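Local coordinates for protein N-acetyl-L-2,4-diaminobutyric acid deacetylase (Ruegeria pomeroyi, PDB 6TWL) that probably removes the acetyl group from N-acetyl-L-2,4-diaminobutyric acid during ectoine breakdown, as a zinc-dependent hydrolase, at residues A140-S145 against G192-A197; G55-D60 against P88-P93; K175-P180 against N221-K226. All blocks are in the same frame, centred on the assembly; numbering follows the deposited sequence.

Interaction 1. Residues A140-S145 against G192-A197; sequences AVDFHS and GMYDTA
H144 and D195 form a His-carboxylate hydrogen bond at the zinc site of this M14-like alpha/beta fold, where strand 139-142 runs out opposite the first turn of helix 194-201. Among the polar contacts, H144 NE2 donates to D195 OD2 over 2.7 Å. The acceptor lies in the imidazole plane and offers its syn lone pair, yet the N-H...O angle of 140° leaves the bond bent. H144 is a zinc ligand in another structure of this protein; no metal is bound here, and D195 holds its NE2 side.

The second polar meeting joins two carboxylates. D142 OD2 comes to 2.6 Å from D195 OD1, the two planes being turned 81° apart, and the same D142 oxygen is 3.2 Å from D195 OD2. D142 carries CG anti to its own amide nitrogen (chi1 -163°), which sends the carboxylate off the strand toward the helix, while its OD1 is hydrogen-bonded to T54 OG1 on the adjacent strand.

The remaining contacts are van der Waals and belong to Y194. Its ring edge meets D142 in plane, CD2 lying 3.8 Å from OD2, and at the phenol end Y194 OH rests 4.3 Å from A140 CB.

Interaction 2. Residues G55-D60 against P88-P93; sequences GANHGD and PAFNYP
The zinc-binding loop that carries H58 and, just beyond this segment, E61 is joined through A56 to F90 of a second loop, each following a strand of the central sheet. Zinc binding by H58 and E61 is established from another structure of this protein; no metal is bound here. F90 N donates to A56 O at 3.0 Å, in the carbonyl plane but with a bent N-H...O angle of 135°. Beside that bond F90 CB packs on the same oxygen at 3.3 Å.

One step back toward the strands, G55 CA approaches P88 O to 3.1 Å in a CA-H...O contact with an angle of 152° at the hydrogen. A beta carbon on G55 would collide with this carbonyl, so the close passage depends on glycine.

N91 lies along the zinc loop from N57 to G59. CB sits 3.4 Å from N57 O, and with CG placed between the amide nitrogen and the carbonyl carbon (chi1 49°) ND2 reaches to 3.9 Å from G59 CA; the amide is held by a hydrogen bond from ND2 to R96 O. N57 OD1 accepts a weak hydrogen bond from H144 ND1, linking this loop to another zinc ligand.

Around the pair, P88 lies against L68 and H69 of helix 63-74, the F90 ring meets F129 of helix 121-133, and G55 is backbone-bonded to V87 of strand 82-87.

Interaction 3. Residues K175-P180 against N221-K226; sequences KAFNAP and NAIAKK
I223 of helix 218-234 packs against A179 and P180, the residues that lead from the end of helix 167-177 into strand 181-184 of the alpha/beta domain. Its CG2 methyl touches both, at 4.0 Å from A179 CB and 3.9 Å from P180 CD. The longer branch reaches toward the proline ring, CD1 standing 4.0 Å from P180 CG. On the helix side the F177 ring adds to this patch, CE1 lying 4.3 Å from I223 CG2, and also 3.8 Å from the carbonyl I223 O.

A224 takes part through its backbone: F177 CZ is 4.3 Å from A224 O, while the methyl of A224 is directed away, toward A67 of helix 63-74.

K226 supplies the polar half. Starting with CG anti to the backbone nitrogen (chi1 159°) and extended thereafter, the chain carries its ammonium group to N178, the first residue beyond helix 167-177, which adopts left-handed backbone angles. That nitrogen has a further partner in D245, with which it forms a salt bridge, and D245 N in turn donates to N178 OD1. A methionine in place of K226 would probably leave the D245 carboxylate without its charged mate and take from N178 O and OD1 the ammonium donor they share, though OD1 would keep D245 N. The two bonds to N178 differ in geometry: NZ reaches the backbone O at 2.9 Å, tilted 17° from the carbonyl plane, but approaches OD1 at 2.8 Å from above, 40° out of the amide plane.

Interactions 1 and 2 are buried and adjoin, their centres about 11 Å apart: F143 CB lies 3.0 Å from G55 O, and the Y194 and F90 rings meet edge to face. Both contribute zinc ligands at the strand ends of the central sheet, yet interaction 1 works through carboxylates and an imidazole, whereas interaction 2 is mainly backbone and loop packing. Interaction 3, only partly buried, joins the end of helix 167-177 and the loop after it to helix 218-234, by apolar packing and a lysine. Its centre is about 17 Å from that of interaction 1, but the two touch through F143, whose CE1 is 4.1 Å from F177 CZ. Interactions 2 and 3 do not touch.

Interaction 1. Residues A140-S145 against G192-A197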
loop_
_atom_site.group_PDB
_atom_site.type_symbol
_atom_site.label_atom_id
_atom_site.label_comp_id
_atom_site.label_asym_id
_atom_site.label_seq_id
_atom_site.Cartn_x
_atom_site.Cartn_y
_atom_site.Cartn_z
ATOM N N ALA A 140 -9.542 4.155 5.061
ATOM C CA ALA A 140 -8.220 3.570 5.228
ATOM C C ALA A 140 -7.442 3.730 3.930
ATOM O O ALA A 140 -7.941 3.376 2.858
ATOM C CB ALA A 140 -8.313 2.092 5.616
ATOM N N VAL A 141 -6.230 4.266 4.025
ATOM C CA VAL A 141 -5.319 4.364 2.889
ATOM C C VAL A 141 -4.096 3.526 3.217
ATOM O O VAL A 141 -3.375 3.842 4.170
ATOM C CB VAL A 141 -4.912 5.816 2.599
ATOM C CG1 VAL A 141 -4.009 5.873 1.380
ATOM C CG2 VAL A 141 -6.141 6.688 2.399
ATOM N N ASP A 142 -3.851 2.468 2.438
ATOM C CA ASP A 142 -2.733 1.560 2.691
ATOM C C ASP A 142 -1.741 1.667 1.543
ATOM O O ASP A 142 -2.012 1.199 0.432
ATOM C CB ASP A 142 -3.196 0.116 2.876
ATOM C CG ASP A 142 -2.137 -0.751 3.545
ATOM O OD1 ASP A 142 -1.282 -0.193 4.265
ATOM O OD2 ASP A 142 -2.155 -1.985 3.365
ATOM N N PHE A 143 -0.585 2.270 1.819
ATOM C CA PHE A 143 0.454 2.432 0.813
ATOM C C PHE A 143 1.272 1.152 0.686
ATOM O O PHE A 143 1.763 0.617 1.686
ATOM C CB PHE A 143 1.378 3.595 1.181
ATOM C CG PHE A 143 0.774 4.951 0.963
ATOM C CD1 PHE A 143 0.746 5.512 -0.301
ATOM C CD2 PHE A 143 0.256 5.677 2.026
ATOM C CE1 PHE A 143 0.199 6.764 -0.508
ATOM C CE2 PHE A 143 -0.293 6.932 1.826
ATOM C CZ PHE A 143 -0.320 7.477 0.557
ATOM N N HIS A 144 1.412 0.663 -0.540
ATOM C CA HIS A 144 2.411 -0.339 -0.874
ATOM C C HIS A 144 3.340 0.221 -1.940
ATOM O O HIS A 144 3.075 1.256 -2.558
ATOM C CB HIS A 144 1.797 -1.646 -1.401
ATOM C CG HIS A 144 0.625 -2.144 -0.618
ATOM N ND1 HIS A 144 0.703 -2.467 0.719
ATOM C CD2 HIS A 144 -0.646 -2.417 -0.998
ATOM C CE1 HIS A 144 -0.474 -2.898 1.134
ATOM N NE2 HIS A 144 -1.311 -2.877 0.112
ATOM N N SER A 145 4.441 -0.492 -2.144
ATOM C CA SER A 145 5.279 -0.320 -3.318
ATOM C C SER A 145 5.974 -1.648 -3.572
ATOM O O SER A 145 5.988 -2.537 -2.716
ATOM C CB SER A 145 6.272 0.835 -3.152
ATOM O OG SER A 145 5.714 2.044 -3.643
ATOM N N GLY A 192 -5.609 -13.322 6.880
ATOM C CA GLY A 192 -4.652 -12.827 7.843
ATOM C C GLY A 192 -4.060 -11.473 7.527
ATOM O O GLY A 192 -3.401 -10.885 8.395
ATOM N N MET A 193 -4.289 -10.944 6.333
ATOM C CA MET A 193 -3.676 -9.686 5.942
ATOM C C MET A 193 -4.471 -8.507 6.491
ATOM O O MET A 193 -5.652 -8.620 6.827
ATOM C CB MET A 193 -3.564 -9.592 4.420
ATOM C CG MET A 193 -2.465 -10.469 3.836
ATOM S SD MET A 193 -2.386 -10.424 2.037
ATOM C CE MET A 193 -2.545 -8.666 1.733
ATOM N N TYR A 194 -3.790 -7.364 6.590
ATOM C CA TYR A 194 -4.443 -6.148 7.060
ATOM C C TYR A 194 -5.463 -5.651 6.043
ATOM O O TYR A 194 -6.594 -5.304 6.403
ATOM C CB TYR A 194 -3.394 -5.074 7.348
ATOM C CG TYR A 194 -3.976 -3.704 7.602
ATOM C CD1 TYR A 194 -4.643 -3.421 8.786
ATOM C CD2 TYR A 194 -3.864 -2.697 6.655
ATOM C CE1 TYR A 194 -5.179 -2.169 9.022
ATOM C CE2 TYR A 194 -4.396 -1.444 6.880
ATOM C CZ TYR A 194 -5.051 -1.184 8.065
ATOM O OH TYR A 194 -5.580 0.066 8.288
ATOM N N ASP A 195 -5.075 -5.614 4.764
ATOM C CA ASP A 195 -5.993 -5.184 3.714
ATOM C C ASP A 195 -7.248 -6.042 3.670
ATOM O O ASP A 195 -8.333 -5.537 3.363
ATOM C CB ASP A 195 -5.284 -5.208 2.362
ATOM C CG ASP A 195 -4.350 -4.040 2.189
ATOM O OD1 ASP A 195 -4.483 -3.083 2.978
ATOM O OD2 ASP A 195 -3.489 -4.076 1.285
ATOM N N THR A 196 -7.124 -7.337 3.970
ATOM C CA THR A 196 -8.304 -8.190 4.025
ATOM C C THR A 196 -9.208 -7.805 5.190
ATOM O O THR A 196 -10.438 -7.855 5.071
ATOM C CB THR A 196 -7.891 -9.657 4.135
ATOM O OG1 THR A 196 -6.917 -9.957 3.127
ATOM C CG2 THR A 196 -9.095 -10.565 3.953
ATOM N N ALA A 197 -8.615 -7.418 6.324
ATOM C CA ALA A 197 -9.415 -7.012 7.474
ATOM C C ALA A 197 -10.279 -5.800 7.148
ATOM O O ALA A 197 -11.456 -5.746 7.529
ATOM C CB ALA A 197 -8.510 -6.718 8.669
#

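Interaction 2. Residues G55-D60 against P88-P93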
loop_
_atom_site.group_PDB
_atom_site.type_symbol
_atom_site.label_atom_id
_atom_site.label_comp_id
_atom_site.label_asym_id
_atom_site.label_seq_id
_atom_site.Cartn_x
_atom_site.Cartn_y
_atom_site.Cartn_z
ATOM N N GLY A 55 1.700 3.276 6.360
ATOM C CA GLY A 55 2.693 3.547 5.338
ATOM C C GLY A 55 3.194 2.360 4.549
ATOM O O GLY A 55 3.175 2.381 3.316
ATOM N N ALA A 56 3.661 1.323 5.236
ATOM C CA ALA A 56 4.321 0.220 4.551
ATOM C C ALA A 56 4.285 -1.010 5.439
ATOM O O ALA A 56 4.493 -0.905 6.650
ATOM C CB ALA A 56 5.771 0.585 4.200
ATOM N N ASN A 57 4.006 -2.164 4.841
ATOM C CA ASN A 57 4.132 -3.429 5.549
ATOM C C ASN A 57 5.539 -4.004 5.465
ATOM O O ASN A 57 5.835 -4.987 6.154
ATOM C CB ASN A 57 3.127 -4.449 5.005
ATOM C CG ASN A 57 1.801 -3.818 4.627
ATOM O OD1 ASN A 57 1.747 -2.903 3.805
ATOM N ND2 ASN A 57 0.720 -4.303 5.229
ATOM N N HIS A 58 6.408 -3.413 4.647
ATOM C CA HIS A 58 7.770 -3.892 4.475
ATOM C C HIS A 58 8.723 -2.707 4.468
ATOM O O HIS A 58 8.344 -1.575 4.154
ATOM C CB HIS A 58 7.924 -4.705 3.184
ATOM C CG HIS A 58 7.162 -5.992 3.189
ATOM N ND1 HIS A 58 5.874 -6.097 2.709
ATOM C CD2 HIS A 58 7.506 -7.229 3.619
ATOM C CE1 HIS A 58 5.459 -7.343 2.839
ATOM N NE2 HIS A 58 6.429 -8.051 3.390
ATOM N N GLY A 59 9.974 -2.986 4.817
ATOM C CA GLY A 59 10.985 -1.959 4.947
ATOM C C GLY A 59 11.592 -1.440 3.665
ATOM O O GLY A 59 12.413 -0.524 3.723
ATOM N N ASP A 60 11.222 -1.971 2.500
ATOM C CA ASP A 60 11.818 -1.525 1.245
ATOM C C ASP A 60 10.847 -0.719 0.387
ATOM O O ASP A 60 11.016 -0.652 -0.835
ATOM C CB ASP A 60 12.363 -2.718 0.458
ATOM C CG ASP A 60 11.369 -3.855 0.359
ATOM O OD1 ASP A 60 10.227 -3.696 0.837
ATOM O OD2 ASP A 60 11.737 -4.915 -0.194
ATOM N N PRO A 88 3.188 5.905 9.847
ATOM C CA PRO A 88 4.077 5.882 8.672
ATOM C C PRO A 88 4.746 4.541 8.452
ATOM O O PRO A 88 5.020 4.176 7.303
ATOM C CB PRO A 88 5.111 6.973 8.991
ATOM C CG PRO A 88 4.481 7.818 10.054
ATOM C CD PRO A 88 3.631 6.883 10.855
ATOM N N ALA A 89 5.026 3.799 9.517
ATOM C CA ALA A 89 5.693 2.511 9.417
ATOM C C ALA A 89 4.831 1.456 10.093
ATOM O O ALA A 89 4.465 1.602 11.264
ATOM C CB ALA A 89 7.085 2.558 10.046
ATOM N N PHE A 90 4.510 0.400 9.349
ATOM C CA PHE A 90 3.646 -0.673 9.821
ATOM C C PHE A 90 4.320 -2.025 9.623
ATOM O O PHE A 90 3.649 -3.047 9.459
ATOM C CB PHE A 90 2.294 -0.618 9.108
ATOM C CG PHE A 90 1.207 -1.397 9.790
ATOM C CD1 PHE A 90 1.130 -1.450 11.173
ATOM C CD2 PHE A 90 0.249 -2.065 9.044
ATOM C CE1 PHE A 90 0.125 -2.167 11.795
ATOM C CE2 PHE A 90 -0.758 -2.780 9.661
ATOM C CZ PHE A 90 -0.820 -2.831 11.037
ATOM N N ASN A 91 5.652 -2.041 9.639
ATOM C CA ASN A 91 6.445 -3.228 9.328
ATOM C C ASN A 91 7.093 -3.748 10.610
ATOM O O ASN A 91 8.136 -3.247 11.041
ATOM C CB ASN A 91 7.493 -2.913 8.262
ATOM C CG ASN A 91 8.294 -1.664 8.580
ATOM O OD1 ASN A 91 7.731 -0.597 8.827
ATOM N ND2 ASN A 91 9.619 -1.794 8.585
ATOM N N TYR A 92 6.464 -4.753 11.213
ATOM C CA TYR A 92 7.046 -5.442 12.352
ATOM C C TYR A 92 8.381 -6.074 11.952
ATOM O O TYR A 92 8.539 -6.545 10.821
ATOM C CB TYR A 92 6.077 -6.511 12.855
ATOM C CG TYR A 92 6.475 -7.193 14.144
ATOM C CD1 TYR A 92 6.187 -6.617 15.372
ATOM C CD2 TYR A 92 7.122 -8.422 14.131
ATOM C CE1 TYR A 92 6.548 -7.235 16.548
ATOM C CE2 TYR A 92 7.481 -9.052 15.307
ATOM C CZ TYR A 92 7.188 -8.455 16.513
ATOM O OH TYR A 92 7.544 -9.079 17.688
ATOM N N PRO A 93 9.371 -6.098 12.862
ATOM C CA PRO A 93 9.338 -5.545 14.219
ATOM C C PRO A 93 9.959 -4.160 14.328
ATOM O O PRO A 93 9.884 -3.520 15.378
ATOM C CB PRO A 93 10.163 -6.556 15.006
ATOM C CG PRO A 93 11.225 -6.972 14.020
ATOM C CD PRO A 93 10.597 -6.887 12.636
#

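Interaction 3. Residues K175-P180 against N221-K226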
loop_
_atom_site.group_PDB
_atom_site.type_symbol
_atom_site.label_atom_id
_atom_site.label_comp_id
_atom_site.label_asym_id
_atom_site.label_seq_id
_atom_site.Cartn_x
_atom_site.Cartn_y
_atom_site.Cartn_z
ATOM N N LYS A 175 -10.670 7.085 -7.263
ATOM C CA LYS A 175 -10.733 8.090 -8.315
ATOM C C LYS A 175 -10.353 9.464 -7.783
ATOM O O LYS A 175 -9.780 10.284 -8.512
ATOM C CB LYS A 175 -12.112 8.107 -8.982
ATOM C CG LYS A 175 -12.319 6.968 -10.003
ATOM C CD LYS A 175 -10.997 6.490 -10.670
ATOM C CE LYS A 175 -10.149 7.552 -11.412
ATOM N NZ LYS A 175 -8.976 6.897 -12.019
ATOM N N ALA A 176 -10.641 9.730 -6.507
ATOM C CA ALA A 176 -10.118 10.939 -5.883
ATOM C C ALA A 176 -8.594 10.916 -5.839
ATOM O O ALA A 176 -7.952 11.919 -6.165
ATOM C CB ALA A 176 -10.700 11.099 -4.481
ATOM N N PHE A 177 -7.999 9.774 -5.466
ATOM C CA PHE A 177 -6.540 9.662 -5.440
ATOM C C PHE A 177 -5.937 10.117 -6.763
ATOM O O PHE A 177 -5.011 10.934 -6.789
ATOM C CB PHE A 177 -6.117 8.224 -5.120
ATOM C CG PHE A 177 -4.683 8.095 -4.655
ATOM C CD1 PHE A 177 -3.641 8.034 -5.569
ATOM C CD2 PHE A 177 -4.383 8.031 -3.303
ATOM C CE1 PHE A 177 -2.324 7.916 -5.142
ATOM C CE2 PHE A 177 -3.070 7.912 -2.870
ATOM C CZ PHE A 177 -2.040 7.855 -3.791
ATOM N N ASN A 178 -6.465 9.601 -7.875
ATOM C CA ASN A 178 -6.140 10.092 -9.215
ATOM C C ASN A 178 -4.643 9.957 -9.504
ATOM O O ASN A 178 -3.981 10.890 -9.962
ATOM C CB ASN A 178 -6.626 11.534 -9.395
ATOM C CG ASN A 178 -6.390 12.067 -10.796
ATOM O OD1 ASN A 178 -5.708 13.075 -10.978
ATOM N ND2 ASN A 178 -6.943 11.387 -11.795
ATOM N N ALA A 179 -4.103 8.777 -9.211
ATOM C CA ALA A 179 -2.775 8.424 -9.667
ATOM C C ALA A 179 -2.818 8.269 -11.185
ATOM O O ALA A 179 -3.898 8.167 -11.771
ATOM C CB ALA A 179 -2.305 7.143 -8.978
ATOM N N PRO A 180 -1.663 8.267 -11.860
ATOM C CA PRO A 180 -1.684 8.086 -13.322
ATOM C C PRO A 180 -2.378 6.811 -13.773
ATOM O O PRO A 180 -2.830 6.744 -14.922
ATOM C CB PRO A 180 -0.195 8.078 -13.695
ATOM C CG PRO A 180 0.450 8.887 -12.628
ATOM C CD PRO A 180 -0.303 8.563 -11.369
ATOM N N ASN A 221 6.924 10.362 -5.309
ATOM C CA ASN A 221 6.625 11.093 -4.081
ATOM C C ASN A 221 5.500 12.094 -4.299
ATOM O O ASN A 221 4.620 12.249 -3.443
ATOM C CB ASN A 221 7.866 11.819 -3.561
ATOM C CG ASN A 221 8.942 10.875 -3.073
ATOM O OD1 ASN A 221 8.683 9.705 -2.809
ATOM N ND2 ASN A 221 10.161 11.390 -2.932
ATOM N N ALA A 222 5.516 12.790 -5.439
ATOM C CA ALA A 222 4.494 13.793 -5.712
ATOM C C ALA A 222 3.143 13.146 -5.989
ATOM O O ALA A 222 2.097 13.703 -5.637
ATOM C CB ALA A 222 4.923 14.670 -6.889
ATOM N N ILE A 223 3.146 11.974 -6.630
ATOM C CA ILE A 223 1.906 11.227 -6.827
ATOM C C ILE A 223 1.305 10.839 -5.482
ATOM O O ILE A 223 0.084 10.904 -5.286
ATOM C CB ILE A 223 2.164 9.995 -7.716
ATOM C CG1 ILE A 223 2.495 10.421 -9.149
ATOM C CG2 ILE A 223 0.970 9.052 -7.707
ATOM C CD1 ILE A 223 3.339 9.414 -9.903
ATOM N N ALA A 224 2.156 10.457 -4.525
ATOM C CA ALA A 224 1.674 10.046 -3.211
ATOM C C ALA A 224 1.102 11.222 -2.435
ATOM O O ALA A 224 0.053 11.099 -1.793
ATOM C CB ALA A 224 2.808 9.396 -2.419
ATOM N N LYS A 225 1.781 12.369 -2.476
ATOM C CA LYS A 225 1.312 13.528 -1.727
ATOM C C LYS A 225 0.013 14.067 -2.307
ATOM O O LYS A 225 -0.934 14.362 -1.568
ATOM C CB LYS A 225 2.393 14.612 -1.701
ATOM C CG LYS A 225 3.632 14.245 -0.888
ATOM C CD LYS A 225 3.559 14.776 0.546
ATOM C CE LYS A 225 2.522 14.033 1.386
ATOM N NZ LYS A 225 2.222 14.687 2.686
ATOM N N LYS A 226 -0.052 14.199 -3.633
ATOM C CA LYS A 226 -1.280 14.652 -4.276
ATOM C C LYS A 226 -2.421 13.673 -4.025
ATOM O O LYS A 226 -3.534 14.074 -3.665
ATOM C CB LYS A 226 -1.048 14.838 -5.775
ATOM C CG LYS A 226 -2.322 14.815 -6.602
ATOM C CD LYS A 226 -2.041 14.463 -8.052
ATOM C CE LYS A 226 -3.318 14.059 -8.773
ATOM N NZ LYS A 226 -3.050 13.581 -10.157
#